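Local coordinates for PPR (Rhodospirillum centenum, PDB 1MZU), which probably acts, through this N-terminal photoactive yellow protein domain of the PAS fold, as the light sensor of a histidine kinase in two-component signalling, at residues 35-47 against 59-71. Residues are numbered along the deposited sequence; the frame is centred on the assembly and turned at random.
With HC4 (4'-hydroxycinnamic acid), chain D.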
loop_
_atom_site.group_PDB
_atom_site.type_symbol
_atom_site.label_atom_id
_atom_site.label_comp_id
_atom_site.label_asym_id
_atom_site.label_seq_id
_atom_site.Cartn_x
_atom_site.Cartn_y
_atom_site.Cartn_z
ATOM N N ALA A 35 5.381 -1.672 3.834
ATOM C CA ALA A 35 5.195 -2.479 2.624
ATOM C C ALA A 35 3.881 -3.259 2.592
ATOM O O ALA A 35 3.601 -4.063 3.484
ATOM C CB ALA A 35 6.386 -3.427 2.453
ATOM N N ILE A 36 3.073 -3.003 1.560
ATOM C CA ILE A 36 1.763 -3.645 1.373
ATOM C C ILE A 36 1.661 -4.297 -0.008
ATOM O O ILE A 36 1.962 -3.653 -1.014
ATOM C CB ILE A 36 0.582 -2.609 1.467
ATOM C CG1 ILE A 36 0.667 -1.808 2.764
ATOM C CG2 ILE A 36 -0.775 -3.334 1.381
ATOM C CD1 ILE A 36 0.113 -0.404 2.689
ATOM N N GLN A 37 1.220 -5.557 -0.050
ATOM C CA GLN A 37 1.011 -6.274 -1.309
ATOM C C GLN A 37 -0.471 -6.422 -1.542
ATOM O O GLN A 37 -1.193 -6.912 -0.681
ATOM C CB GLN A 37 1.646 -7.664 -1.307
ATOM C CG GLN A 37 1.660 -8.354 -2.667
ATOM C CD GLN A 37 2.256 -9.751 -2.608
ATOM O OE1 GLN A 37 3.360 -9.985 -3.093
ATOM N NE2 GLN A 37 1.525 -10.683 -2.016
ATOM N N VAL A 38 -0.905 -6.023 -2.729
ATOM C CA VAL A 38 -2.301 -6.088 -3.122
ATOM C C VAL A 38 -2.436 -6.789 -4.462
ATOM O O VAL A 38 -1.443 -7.011 -5.151
ATOM C CB VAL A 38 -2.942 -4.664 -3.274
ATOM C CG1 VAL A 38 -3.153 -4.001 -1.908
ATOM C CG2 VAL A 38 -2.065 -3.767 -4.171
ATOM N N ASP A 39 -3.661 -7.167 -4.816
ATOM C CA ASP A 39 -3.891 -7.744 -6.126
ATOM C C ASP A 39 -4.495 -6.657 -7.001
ATOM O O ASP A 39 -4.612 -5.508 -6.549
ATOM C CB ASP A 39 -4.697 -9.057 -6.112
ATOM C CG ASP A 39 -6.046 -8.946 -5.438
ATOM O OD1 ASP A 39 -6.421 -9.938 -4.779
ATOM O OD2 ASP A 39 -6.762 -7.921 -5.585
ATOM N N GLY A 40 -4.893 -7.026 -8.214
ATOM C CA GLY A 40 -5.470 -6.089 -9.166
ATOM C C GLY A 40 -6.769 -5.404 -8.786
ATOM O O GLY A 40 -7.062 -4.322 -9.298
ATOM N N SER A 41 -7.551 -6.026 -7.902
ATOM C CA SER A 41 -8.808 -5.429 -7.460
ATOM C C SER A 41 -8.654 -4.659 -6.147
ATOM O O SER A 41 -9.625 -4.080 -5.644
ATOM C CB SER A 41 -9.957 -6.463 -7.407
ATOM O OG SER A 41 -9.719 -7.509 -6.482
ATOM N N GLY A 42 -7.427 -4.642 -5.619
ATOM C CA GLY A 42 -7.122 -3.917 -4.394
ATOM C C GLY A 42 -7.071 -4.666 -3.080
ATOM O O GLY A 42 -6.808 -4.052 -2.048
ATOM N N VAL A 43 -7.323 -5.975 -3.118
ATOM C CA VAL A 43 -7.323 -6.842 -1.930
ATOM C C VAL A 43 -5.908 -7.085 -1.374
ATOM O O VAL A 43 -4.998 -7.430 -2.118
ATOM C CB VAL A 43 -8.086 -8.189 -2.241
ATOM C CG1 VAL A 43 -8.087 -9.150 -1.048
ATOM C CG2 VAL A 43 -9.523 -7.898 -2.657
ATOM N N ILE A 44 -5.739 -6.846 -0.072
ATOM C CA ILE A 44 -4.472 -7.014 0.647
ATOM C C ILE A 44 -4.078 -8.478 0.888
ATOM O O ILE A 44 -4.860 -9.275 1.411
ATOM C CB ILE A 44 -4.481 -6.209 1.992
ATOM C CG1 ILE A 44 -4.744 -4.731 1.679
ATOM C CG2 ILE A 44 -3.139 -6.377 2.766
ATOM C CD1 ILE A 44 -4.984 -3.851 2.859
ATOM N N HIS A 45 -2.855 -8.805 0.475
ATOM C CA HIS A 45 -2.300 -10.140 0.632
ATOM C C HIS A 45 -1.174 -10.145 1.665
ATOM O O HIS A 45 -1.089 -11.070 2.474
ATOM C CB HIS A 45 -1.884 -10.735 -0.725
ATOM C CG HIS A 45 -3.047 -11.088 -1.605
ATOM N ND1 HIS A 45 -3.615 -12.344 -1.628
ATOM C CD2 HIS A 45 -3.776 -10.336 -2.461
ATOM C CE1 HIS A 45 -4.645 -12.348 -2.454
ATOM N NE2 HIS A 45 -4.765 -11.141 -2.974
ATOM N N ARG A 46 -0.345 -9.094 1.677
ATOM C CA ARG A 46 0.738 -8.964 2.659
ATOM C C ARG A 46 0.700 -7.572 3.261
ATOM O O ARG A 46 0.458 -6.592 2.552
ATOM C CB ARG A 46 2.132 -9.207 2.054
ATOM C CG ARG A 46 2.385 -10.550 1.376
ATOM C CD ARG A 46 2.241 -11.753 2.292
ATOM N NE ARG A 46 2.249 -12.967 1.480
ATOM C CZ ARG A 46 1.174 -13.677 1.145
ATOM N NH1 ARG A 46 -0.033 -13.326 1.567
ATOM N NH2 ARG A 46 1.300 -14.699 0.307
ATOM N N TYR A 47 1.007 -7.486 4.555
ATOM C CA TYR A 47 0.986 -6.221 5.295
ATOM C C TYR A 47 2.040 -6.320 6.408
ATOM O O TYR A 47 1.826 -7.051 7.387
ATOM C CB TYR A 47 -0.428 -6.038 5.900
ATOM C CG TYR A 47 -0.769 -4.653 6.400
ATOM C CD1 TYR A 47 -1.307 -3.686 5.528
ATOM C CD2 TYR A 47 -0.565 -4.294 7.749
ATOM C CE1 TYR A 47 -1.635 -2.375 5.997
ATOM C CE2 TYR A 47 -0.882 -3.006 8.226
ATOM C CZ TYR A 47 -1.411 -2.053 7.349
ATOM O OH TYR A 47 -1.658 -0.790 7.828
ATOM N N PRO A 59 -2.203 -6.428 11.232
ATOM C CA PRO A 59 -2.141 -7.154 9.951
ATOM C C PRO A 59 -3.180 -8.241 9.692
ATOM O O PRO A 59 -3.598 -8.412 8.562
ATOM C CB PRO A 59 -0.731 -7.746 9.970
ATOM C CG PRO A 59 0.038 -6.720 10.688
ATOM C CD PRO A 59 -0.860 -6.395 11.850
ATOM N N GLU A 60 -3.624 -8.933 10.739
ATOM C CA GLU A 60 -4.581 -10.031 10.583
ATOM C C GLU A 60 -6.038 -9.721 10.226
ATOM O O GLU A 60 -6.704 -10.531 9.581
ATOM C CB GLU A 60 -4.474 -11.003 11.761
ATOM C CG GLU A 60 -3.171 -11.811 11.767
ATOM C CD GLU A 60 -1.951 -11.026 12.263
ATOM O OE1 GLU A 60 -0.983 -10.870 11.484
ATOM O OE2 GLU A 60 -1.943 -10.603 13.442
ATOM N N ARG A 61 -6.522 -8.550 10.624
ATOM C CA ARG A 61 -7.894 -8.129 10.304
ATOM C C ARG A 61 -7.925 -7.334 8.992
ATOM O O ARG A 61 -8.967 -7.214 8.346
ATOM C CB ARG A 61 -8.510 -7.307 11.455
ATOM C CG ARG A 61 -7.671 -6.129 11.933
ATOM C CD ARG A 61 -8.287 -5.480 13.175
ATOM N NE ARG A 61 -7.457 -4.385 13.692
ATOM C CZ ARG A 61 -7.495 -3.124 13.260
ATOM N NH1 ARG A 61 -8.331 -2.760 12.294
ATOM N NH2 ARG A 61 -6.673 -2.224 13.782
ATOM N N VAL A 62 -6.748 -6.859 8.588
ATOM C CA VAL A 62 -6.551 -6.068 7.374
ATOM C C VAL A 62 -6.324 -6.934 6.113
ATOM O O VAL A 62 -6.756 -6.554 5.027
ATOM C CB VAL A 62 -5.422 -5.007 7.634
ATOM C CG1 VAL A 62 -4.936 -4.359 6.379
ATOM C CG2 VAL A 62 -5.965 -3.921 8.538
ATOM N N ILE A 63 -5.691 -8.103 6.272
ATOM C CA ILE A 63 -5.434 -9.028 5.160
ATOM C C ILE A 63 -6.742 -9.696 4.719
ATOM O O ILE A 63 -7.487 -10.245 5.542
ATOM C CB ILE A 63 -4.334 -10.086 5.523
ATOM C CG1 ILE A 63 -2.985 -9.380 5.692
ATOM C CG2 ILE A 63 -4.189 -11.142 4.416
ATOM C CD1 ILE A 63 -1.912 -10.197 6.407
ATOM N N GLY A 64 -7.014 -9.606 3.417
ATOM C CA GLY A 64 -8.231 -10.159 2.852
ATOM C C GLY A 64 -9.218 -9.060 2.497
ATOM O O GLY A 64 -10.159 -9.281 1.736
ATOM N N ARG A 65 -8.983 -7.864 3.034
ATOM C CA ARG A 65 -9.825 -6.702 2.774
ATOM C C ARG A 65 -9.224 -5.812 1.683
ATOM O O ARG A 65 -8.020 -5.868 1.427
ATOM C CB ARG A 65 -10.010 -5.892 4.063
ATOM C CG ARG A 65 -11.320 -6.115 4.825
ATOM C CD ARG A 65 -11.492 -7.535 5.366
ATOM N NE ARG A 65 -12.598 -7.622 6.323
ATOM C CZ ARG A 65 -13.884 -7.766 6.003
ATOM N NH1 ARG A 65 -14.264 -7.848 4.731
ATOM N NH2 ARG A 65 -14.799 -7.820 6.965
ATOM N N ASN A 66 -10.072 -5.004 1.049
ATOM C CA ASN A 66 -9.651 -4.090 -0.012
ATOM C C ASN A 66 -8.999 -2.818 0.551
ATOM O O ASN A 66 -9.594 -2.122 1.384
ATOM C CB ASN A 66 -10.847 -3.733 -0.906
ATOM C CG ASN A 66 -10.434 -3.109 -2.248
ATOM O OD1 ASN A 66 -9.949 -1.974 -2.313
ATOM N ND2 ASN A 66 -10.666 -3.842 -3.327
ATOM N N PHE A 67 -7.783 -2.530 0.071
ATOM C CA PHE A 67 -6.995 -1.359 0.480
ATOM C C PHE A 67 -7.680 -0.032 0.159
ATOM O O PHE A 67 -7.754 0.833 1.015
ATOM C CB PHE A 67 -5.584 -1.396 -0.174
ATOM C CG PHE A 67 -4.649 -0.289 0.278
ATOM C CD1 PHE A 67 -4.129 -0.272 1.584
ATOM C CD2 PHE A 67 -4.300 0.750 -0.592
ATOM C CE1 PHE A 67 -3.268 0.776 2.023
ATOM C CE2 PHE A 67 -3.434 1.818 -0.171
ATOM C CZ PHE A 67 -2.923 1.823 1.141
ATOM N N PHE A 68 -8.196 0.100 -1.057
ATOM C CA PHE A 68 -8.820 1.348 -1.498
ATOM C C PHE A 68 -10.260 1.610 -1.080
ATOM O O PHE A 68 -10.601 2.741 -0.712
ATOM C CB PHE A 68 -8.662 1.514 -3.016
ATOM C CG PHE A 68 -7.241 1.386 -3.488
ATOM C CD1 PHE A 68 -6.334 2.451 -3.320
ATOM C CD2 PHE A 68 -6.781 0.178 -4.050
ATOM C CE1 PHE A 68 -4.963 2.324 -3.703
ATOM C CE2 PHE A 68 -5.414 0.026 -4.436
ATOM C CZ PHE A 68 -4.502 1.100 -4.263
ATOM N N THR A 69 -11.087 0.568 -1.085
ATOM C CA THR A 69 -12.498 0.724 -0.719
ATOM C C THR A 69 -12.820 0.553 0.754
ATOM O O THR A 69 -13.777 1.155 1.224
ATOM C CB THR A 69 -13.423 -0.226 -1.522
ATOM O OG1 THR A 69 -13.114 -1.584 -1.200
ATOM C CG2 THR A 69 -13.260 0.003 -3.020
ATOM N N GLU A 70 -12.022 -0.258 1.462
ATOM C CA GLU A 70 -12.235 -0.555 2.887
ATOM C C GLU A 70 -11.210 -0.058 3.910
ATOM O O GLU A 70 -11.575 0.699 4.807
ATOM C CB GLU A 70 -12.454 -2.069 3.097
ATOM C CG GLU A 70 -13.643 -2.665 2.338
ATOM C CD GLU A 70 -13.692 -4.187 2.369
ATOM O OE1 GLU A 70 -12.757 -4.837 1.856
ATOM O OE2 GLU A 70 -14.678 -4.734 2.903
ATOM N N VAL A 71 -9.942 -0.472 3.778
ATOM C CA VAL A 71 -8.883 -0.100 4.732
ATOM C C VAL A 71 -8.372 1.332 4.658
ATOM O O VAL A 71 -8.215 1.982 5.691
ATOM C CB VAL A 71 -7.636 -1.070 4.661
ATOM C CG1 VAL A 71 -6.652 -0.788 5.814
ATOM C CG2 VAL A 71 -8.091 -2.515 4.733
HETATM C C1 HC4 D . -6.494 6.974 4.393
HETATM O O1 HC4 D . -7.701 6.624 4.610
HETATM C C2 HC4 D . -5.337 6.216 4.797
HETATM C C3 HC4 D . -5.428 5.145 5.577
HETATM C "C1'" HC4 D . -4.386 4.180 5.787
HETATM C "C2'" HC4 D . -4.645 3.038 6.671
HETATM C "C3'" HC4 D . -3.666 2.030 6.822
HETATM C "C4'" HC4 D . -2.465 2.097 6.059
HETATM C "C5'" HC4 D . -2.220 3.200 5.202
HETATM C "C6'" HC4 D . -3.183 4.199 5.066
HETATM O "O4'" HC4 D . -1.535 1.172 6.166
#
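V43 and N66 form one antiparallel bridge, a non-hydrogen-bonded pair flanked by F67 N to G42 O and by I44 N to R65 O, the latter 2.9 Å long and nearly straight (178°); G64 N to I44 O adds a bond beyond it. The N66 side chain ties the bridge to the type I turn 39-42 and to the start of helix 67-71: its ND2 gives a short, bent bond to S41 O (2.6 Å, 135°), while its OD1 caps the helix by accepting from T69 N and, weakly, from F68 N. With CG anti to the backbone N (chi1 -164°), the amide reaches the turn with one end and the helix start with the other. Replacing N66 by alanine removes the amide and is likely to leave S41 O without this donor and the helix start without its N-cap. The positive phi of G42 suits glycine, and a side chain on it would collide with N66 OD1. This is the edge of a PAS domain, where the hairpin of strands 34-39 and 44-47 leads through short helices to the chromophore pocket. Apolar side chains of both segments pack together alongside the bridge. I44 CD1 meets V62 CG1 at 3.6 Å, V71 CG2, and F67 CD1 at the edge of that ring; I36 CD1 touches F67 CE1, the two side chains crossing at about a right angle. V62 CG1 also lies over one face of the Y47 ring, a CH-pi contact 4.0 Å from the centroid, whereas P59 CG sits at that ring's edge. Y47 CG lies opposite the backbone N, which carries the ring toward the pocket, where Y47 OH lies 2.6 Å from O4' of 4'-hydroxycinnamic acid, a hydrogen-bonded pair; E51 is also hydrogen-bonded to the chromophore, and S55 to Y47 OH.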